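Local structure of oxysterol-binding protein homolog 1 (Saccharomyces cerevisiae, 5H28) at residues His42-Tyr47 against Lys58-His63; His91-Ala94 against Asp100-Ala103; Ile111-Leu116 against Ala173-Ile178. The protein carries sterols and other lipids between membranes without vesicles, its ankyrin-repeat domain, the part described here, targeting it to the nucleus-vacuole junction by interacting with Nvj1. One frame throughout, in Å; residues are numbered along the deposited sequence.

Contact 1 (His42-Tyr47 against Lys58-His63)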
# COMPACT_ATOMS: atom_id res chain seq x y z
N HIS A 42 6.53 20.23 -1.29
CA HIS A 42 6.55 18.77 -1.24
C HIS A 42 7.21 18.25 0.04
O HIS A 42 6.96 17.13 0.46
CB HIS A 42 7.30 18.19 -2.45
CG HIS A 42 6.43 17.99 -3.66
ND1 HIS A 42 6.03 19.04 -4.46
CD2 HIS A 42 5.89 16.87 -4.18
CE1 HIS A 42 5.26 18.57 -5.43
NE2 HIS A 42 5.16 17.26 -5.29
N LEU A 43 8.06 19.07 0.65
CA LEU A 43 8.74 18.66 1.88
C LEU A 43 8.13 19.29 3.12
O LEU A 43 8.64 19.12 4.23
CB LEU A 43 10.23 19.01 1.81
CG LEU A 43 11.05 18.23 0.78
CD1 LEU A 43 12.43 18.84 0.65
CD2 LEU A 43 11.15 16.77 1.20
N MET A 44 7.02 20.00 2.95
CA MET A 44 6.39 20.66 4.08
C MET A 44 6.00 19.72 5.22
O MET A 44 6.20 20.05 6.39
CB MET A 44 5.17 21.46 3.62
CG MET A 44 4.41 22.13 4.77
SD MET A 44 3.26 23.40 4.20
CE MET A 44 2.23 22.45 3.09
N LEU A 45 5.44 18.56 4.89
CA LEU A 45 5.05 17.63 5.94
C LEU A 45 6.28 17.12 6.69
O LEU A 45 6.22 16.91 7.91
CB LEU A 45 4.25 16.46 5.35
CG LEU A 45 3.64 15.51 6.39
CD1 LEU A 45 2.80 16.29 7.39
CD2 LEU A 45 2.79 14.46 5.67
N HIS A 46 7.40 16.94 5.99
CA HIS A 46 8.63 16.50 6.64
C HIS A 46 9.04 17.56 7.66
O HIS A 46 9.34 17.26 8.81
CB HIS A 46 9.78 16.36 5.64
CG HIS A 46 9.75 15.10 4.83
ND1 HIS A 46 8.84 14.88 3.82
CD2 HIS A 46 10.55 14.01 4.87
CE1 HIS A 46 9.08 13.71 3.27
NE2 HIS A 46 10.11 13.15 3.89
N TYR A 47 9.06 18.81 7.21
CA TYR A 47 9.46 19.90 8.09
C TYR A 47 8.49 20.10 9.25
O TYR A 47 8.91 20.43 10.36
CB TYR A 47 9.62 21.20 7.30
CG TYR A 47 10.73 21.14 6.27
CD1 TYR A 47 11.99 20.65 6.62
CD2 TYR A 47 10.53 21.56 4.96
CE1 TYR A 47 13.02 20.58 5.68
CE2 TYR A 47 11.56 21.49 4.02
CZ TYR A 47 12.80 21.00 4.39
OH TYR A 47 13.82 20.93 3.46
N LYS A 58 -1.86 17.95 11.88
CA LYS A 58 -3.16 17.43 11.53
C LYS A 58 -3.86 18.27 10.47
O LYS A 58 -4.44 17.74 9.53
CB LYS A 58 -4.06 17.34 12.76
CG LYS A 58 -5.43 16.82 12.41
CD LYS A 58 -6.40 16.91 13.55
CE LYS A 58 -7.81 16.65 13.04
NZ LYS A 58 -8.83 16.89 14.06
N GLU A 59 -3.81 19.59 10.63
CA GLU A 59 -4.45 20.48 9.66
C GLU A 59 -3.83 20.34 8.28
O GLU A 59 -4.53 20.35 7.27
CB GLU A 59 -4.36 21.94 10.11
CG GLU A 59 -5.13 22.27 11.39
CD GLU A 59 -6.61 21.97 11.29
OE1 GLU A 59 -7.21 22.20 10.22
OE2 GLU A 59 -7.18 21.53 12.31
N ILE A 60 -2.50 20.21 8.22
CA ILE A 60 -1.82 20.06 6.95
C ILE A 60 -2.31 18.80 6.23
O ILE A 60 -2.65 18.83 5.05
CB ILE A 60 -0.29 19.95 7.15
CG1 ILE A 60 0.28 21.32 7.55
CG2 ILE A 60 0.38 19.45 5.88
CD1 ILE A 60 1.74 21.27 7.94
N VAL A 61 -2.37 17.69 6.97
CA VAL A 61 -2.81 16.43 6.39
C VAL A 61 -4.28 16.43 5.98
O VAL A 61 -4.62 16.00 4.88
CB VAL A 61 -2.54 15.26 7.37
CG1 VAL A 61 -3.20 13.99 6.86
CG2 VAL A 61 -1.04 15.05 7.52
N HIS A 62 -5.15 16.93 6.85
CA HIS A 62 -6.57 16.94 6.52
C HIS A 62 -6.94 17.93 5.42
O HIS A 62 -7.93 17.72 4.71
CB HIS A 62 -7.40 17.21 7.78
CG HIS A 62 -7.43 16.06 8.73
ND1 HIS A 62 -7.83 14.79 8.36
CD2 HIS A 62 -7.11 15.98 10.04
CE1 HIS A 62 -7.76 13.98 9.40
NE2 HIS A 62 -7.32 14.68 10.43
N HIS A 63 -6.15 18.98 5.27
CA HIS A 63 -6.42 19.99 4.25
C HIS A 63 -5.87 19.67 2.87
O HIS A 63 -6.56 19.85 1.86
CB HIS A 63 -5.83 21.35 4.64
CG HIS A 63 -6.71 22.17 5.52
ND1 HIS A 63 -6.87 21.92 6.87
CD2 HIS A 63 -7.49 23.25 5.25
CE1 HIS A 63 -7.70 22.81 7.39
NE2 HIS A 63 -8.09 23.63 6.43
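Ile-60 spreads its two branches over Met-44 and Leu-45, and in doing so illustrates how the paired helices of an ankyrin repeat are sealed to one another. Within a predicted repeat, the facing turns 44-47 and 58-63 of helix 44-51 and helix 54-64 run roughly antiparallel, with the alpha carbons of Leu-45 and Ile-60 7.4 Å apart. The longer arm of Ile-60 is extended (chi2 173°), and its end, CD1, comes to rest 4.2 Å from CG of Met-44, so it meets the middle of the methionine chain and not the sulfur. The other branch, CG2, turns to the leucine, 4.3 Å from Leu-45 CD1.

That same leucine methyl serves two partners. With CG swung anti to the backbone N (chi1 -173°), Leu-45 carries CD1 across to the facing helix, where it also lies 4.0 Å from CG2 of Val-61. The leucine and valine side chains pass each other at a slant, the valine methyl entering from the next position along the helix.

Beyond the pair, Leu-9 of helix 2-15, Leu-21 and Leu-25 of helix 18-28, and Leu-77 and Leu-79 of a following loop close over the same residues. Every group that touches here is an aliphatic carbon, and all four residues are buried: the helices are held by dispersion and by exclusion of water, any specificity probably coming from side-chain fit.

Contact 2 (His91-Ala94 against Asp100-Ala103)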
# COMPACT_ATOMS: atom_id res chain seq x y z
N HIS A 91 9.17 8.11 8.65
CA HIS A 91 10.54 7.78 9.05
C HIS A 91 11.05 8.86 10.00
O HIS A 91 11.68 8.57 11.02
CB HIS A 91 11.49 7.76 7.86
CG HIS A 91 11.43 6.51 7.03
ND1 HIS A 91 10.53 6.34 6.00
CD2 HIS A 91 12.21 5.40 7.04
CE1 HIS A 91 10.76 5.19 5.41
NE2 HIS A 91 11.78 4.60 6.01
N ILE A 92 10.80 10.11 9.64
CA ILE A 92 11.24 11.24 10.44
C ILE A 92 10.56 11.26 11.80
O ILE A 92 11.20 11.48 12.83
CB ILE A 92 10.97 12.58 9.70
CG1 ILE A 92 11.65 12.57 8.32
CG2 ILE A 92 11.45 13.76 10.54
CD1 ILE A 92 13.16 12.39 8.34
N ALA A 93 9.25 11.02 11.82
CA ALA A 93 8.50 11.02 13.06
C ALA A 93 8.97 9.91 14.00
O ALA A 93 9.09 10.12 15.21
CB ALA A 93 7.01 10.87 12.77
N ALA A 94 9.23 8.74 13.44
CA ALA A 94 9.69 7.60 14.23
C ALA A 94 11.06 7.88 14.83
O ALA A 94 11.30 7.65 16.02
CB ALA A 94 9.74 6.35 13.36
N ASP A 100 2.88 10.35 18.88
CA ASP A 100 1.54 10.76 18.50
C ASP A 100 1.43 11.00 17.00
O ASP A 100 0.41 10.69 16.39
CB ASP A 100 1.09 11.99 19.31
CG ASP A 100 2.05 13.17 19.20
OD1 ASP A 100 3.24 12.97 18.86
OD2 ASP A 100 1.61 14.30 19.49
N ILE A 101 2.50 11.52 16.39
CA ILE A 101 2.50 11.76 14.95
C ILE A 101 2.55 10.42 14.23
O ILE A 101 1.89 10.21 13.20
CB ILE A 101 3.71 12.60 14.51
CG1 ILE A 101 3.70 13.96 15.21
CG2 ILE A 101 3.70 12.80 13.00
CD1 ILE A 101 4.86 14.82 14.77
N VAL A 102 3.36 9.50 14.76
CA VAL A 102 3.47 8.17 14.19
C VAL A 102 2.11 7.49 14.17
O VAL A 102 1.68 6.96 13.15
CB VAL A 102 4.47 7.30 14.99
CG1 VAL A 102 4.41 5.86 14.53
CG2 VAL A 102 5.89 7.84 14.82
N ALA A 103 1.42 7.50 15.31
CA ALA A 103 0.11 6.87 15.40
C ALA A 103 -0.90 7.52 14.46
O ALA A 103 -1.69 6.83 13.81
CB ALA A 103 -0.40 6.93 16.83
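Ala-93 and Val-102 form the centre of a close helix-to-helix packing contact inside a predicted ankyrin repeat, where helix 89-95 meets helix 99-106 after a short turn. Helix 89-95 turns alanines to this interface, which probably allows the close approach: the alpha carbons of Ala-93 and Val-102 are only 5.9 Å apart. It is a good example of a small residue setting the spacing of two helices.

Val-102 does most of the reaching. Its CG2, anti to its own carbonyl carbon and beside the backbone N, is directed at the backbone of helix 89-95, lying 3.8 Å from Ala-93 C and 3.7 Å from Ala-94 N. The methyl therefore packs on the peptide unit joining the two alanines. It also meets Ala-93 CB at 3.8 Å, while the CB of Ala-94 is a looser neighbour at 4.4 Å.

Ile-101 approaches the same alanine from the preceding position. Its CG2 branch stands 3.8 Å from Ala-93 CB, with its own CB a little farther back at 4.1 Å. The alanine methyl is thus shared between two beta-branched residues. The side-chain contacts are all apolar, and one methyl lies on a peptide unit.

Facing away from this interface, His-91 belongs to the T-P-L-H motif of ankyrin repeats; its ND1 bonds to Thr-88 OG1 and its NE2 to Leu-121 O. On the side of the preceding repeat, Val-49 of helix 44-51 touches Ala-93 and Ile-57 of helix 54-64 touches Ile-101, whereas Met-135 and Met-136 of the long helix 130-156 pack on Val-102, so that the pair lies between earlier and later helices of an all-helical stack.

Contact 3 (Ile111-Leu116 against Ala173-Ile178); sequences INDCVL and AELLDI
The sulfur of Cys-114 presses on the branch point of Leu-175, 3.6 Å from its CG and equally near its CD2, so that a loop thiol packs as an apolar group at the end of a short helix. Beside it a carboxylate meets the same leucine: Asp-113 OD1 is 3.8 Å from Leu-175 CD1, the two side chains crossing at about a right angle. That oxygen has a stronger partner in Arg-171, while OD2 is salt-bridged to Arg-140, which probably makes burial of the charge tolerable.

A type I turn from Asn-112 to Val-115 presents both residues. It is braced by an Asx turn, in which Cys-114 N donates to Asn-112 OD1 (3.0 Å, 155° at the hydrogen) from above the carbonyl plane. Cys-114 SG, anti to its carbonyl carbon (chi1 -69°), is thereby aimed at the leucine. Glu-174, more exposed, adds its CB, 4.0 Å from Cys-114 SG.

With an alanine in place of Leu-175, the thiol would probably lose its main apolar mate and a gap would open beside the Asp-113 carboxylate. Helix 130-156 lies behind the cysteine and the leucine: Arg-140 touches both and Tyr-143 the leucine, tying loop and helix 172-175 to its flank.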
# COMPACT_ATOMS: atom_id res chain seq x y z
N ILE A 111 -1.57 6.00 3.95
CA ILE A 111 -0.24 5.75 4.48
C ILE A 111 0.37 4.45 3.95
O ILE A 111 -0.34 3.47 3.71
CB ILE A 111 -0.26 5.69 6.04
CG1 ILE A 111 1.16 5.83 6.60
CG2 ILE A 111 -0.87 4.37 6.52
CD1 ILE A 111 1.76 7.21 6.39
N ASN A 112 1.68 4.46 3.74
CA ASN A 112 2.39 3.26 3.31
C ASN A 112 3.59 3.15 4.25
O ASN A 112 4.62 3.78 4.01
CB ASN A 112 2.88 3.35 1.87
CG ASN A 112 3.60 2.08 1.44
OD1 ASN A 112 3.76 1.15 2.24
ND2 ASN A 112 4.04 2.03 0.19
N ASP A 113 3.44 2.37 5.31
CA ASP A 113 4.51 2.21 6.29
C ASP A 113 5.60 1.23 5.86
O ASP A 113 6.48 0.90 6.65
CB ASP A 113 3.92 1.81 7.65
CG ASP A 113 3.15 0.50 7.60
OD1 ASP A 113 2.72 0.08 6.51
OD2 ASP A 113 2.94 -0.11 8.68
N CYS A 114 5.55 0.77 4.61
CA CYS A 114 6.54 -0.18 4.12
C CYS A 114 7.61 0.45 3.24
O CYS A 114 8.49 -0.25 2.74
CB CYS A 114 5.87 -1.31 3.35
SG CYS A 114 4.89 -2.40 4.39
N VAL A 115 7.54 1.76 3.04
CA VAL A 115 8.53 2.45 2.22
C VAL A 115 9.93 2.30 2.82
O VAL A 115 10.12 2.45 4.03
CB VAL A 115 8.18 3.95 2.08
CG1 VAL A 115 9.26 4.66 1.27
CG2 VAL A 115 6.83 4.11 1.39
N LEU A 116 10.91 2.00 1.98
CA LEU A 116 12.29 1.85 2.44
C LEU A 116 13.08 3.10 2.07
O LEU A 116 12.89 3.65 0.98
CB LEU A 116 12.94 0.64 1.78
CG LEU A 116 12.24 -0.71 1.95
CD1 LEU A 116 12.94 -1.78 1.13
CD2 LEU A 116 12.22 -1.08 3.42
N ALA A 173 0.75 -3.88 -1.42
CA ALA A 173 1.70 -4.57 -2.29
C ALA A 173 2.66 -5.40 -1.44
O ALA A 173 3.14 -6.45 -1.88
CB ALA A 173 2.47 -3.56 -3.12
N GLU A 174 2.95 -4.93 -0.23
CA GLU A 174 3.86 -5.63 0.68
C GLU A 174 3.19 -6.25 1.90
O GLU A 174 3.75 -7.15 2.53
CB GLU A 174 4.97 -4.70 1.15
CG GLU A 174 6.32 -4.93 0.48
CD GLU A 174 6.29 -4.70 -1.02
OE1 GLU A 174 5.99 -3.56 -1.44
OE2 GLU A 174 6.56 -5.66 -1.78
N LEU A 175 1.99 -5.78 2.26
CA LEU A 175 1.32 -6.31 3.44
C LEU A 175 0.24 -7.36 3.16
O LEU A 175 -0.32 -7.94 4.09
CB LEU A 175 0.74 -5.17 4.28
CG LEU A 175 1.82 -4.28 4.90
CD1 LEU A 175 1.16 -3.28 5.84
CD2 LEU A 175 2.83 -5.13 5.66
N LEU A 176 -0.06 -7.58 1.89
CA LEU A 176 -1.03 -8.59 1.49
C LEU A 176 -0.38 -9.42 0.39
O LEU A 176 -0.18 -8.93 -0.72
CB LEU A 176 -2.32 -7.96 0.97
CG LEU A 176 -3.34 -8.97 0.42
CD1 LEU A 176 -3.77 -9.92 1.54
CD2 LEU A 176 -4.54 -8.25 -0.16
N ASP A 177 -0.03 -10.65 0.72
CA ASP A 177 0.61 -11.55 -0.24
C ASP A 177 -0.44 -12.44 -0.88
O ASP A 177 -0.99 -13.33 -0.22
CB ASP A 177 1.67 -12.39 0.47
CG ASP A 177 2.43 -13.30 -0.48
OD1 ASP A 177 2.21 -13.21 -1.71
OD2 ASP A 177 3.24 -14.11 0.01
N ILE A 178 -0.71 -12.21 -2.15
CA ILE A 178 -1.71 -12.98 -2.88
C ILE A 178 -1.32 -14.46 -2.90
O ILE A 178 -2.18 -15.33 -3.04
CB ILE A 178 -1.86 -12.44 -4.34
CG1 ILE A 178 -3.09 -13.05 -5.00
CG2 ILE A 178 -0.60 -12.72 -5.15
CD1 ILE A 178 -3.42 -12.43 -6.34

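The three contacts follow one another along the chain, each closing before the next opens. Contacts 1 and 2, with centres about 13 Å apart, each pair the helices of one predicted ankyrin repeat, and they touch where His-46 CD2 meets Ile-92 CG1 at 3.9 Å. Contact 3, its centre about 17 Å from that of contact 2 and 22 Å from that of contact 1, instead joins the loop after helix 99-106 to helix 172-175, more than fifty residues later in the chain. It still touches contact 2 through Val-115 and His-91. Local pairing thus builds successive repeats, and a long-range contact beside helix 130-156 links them to the later part of this Nvj1-binding domain.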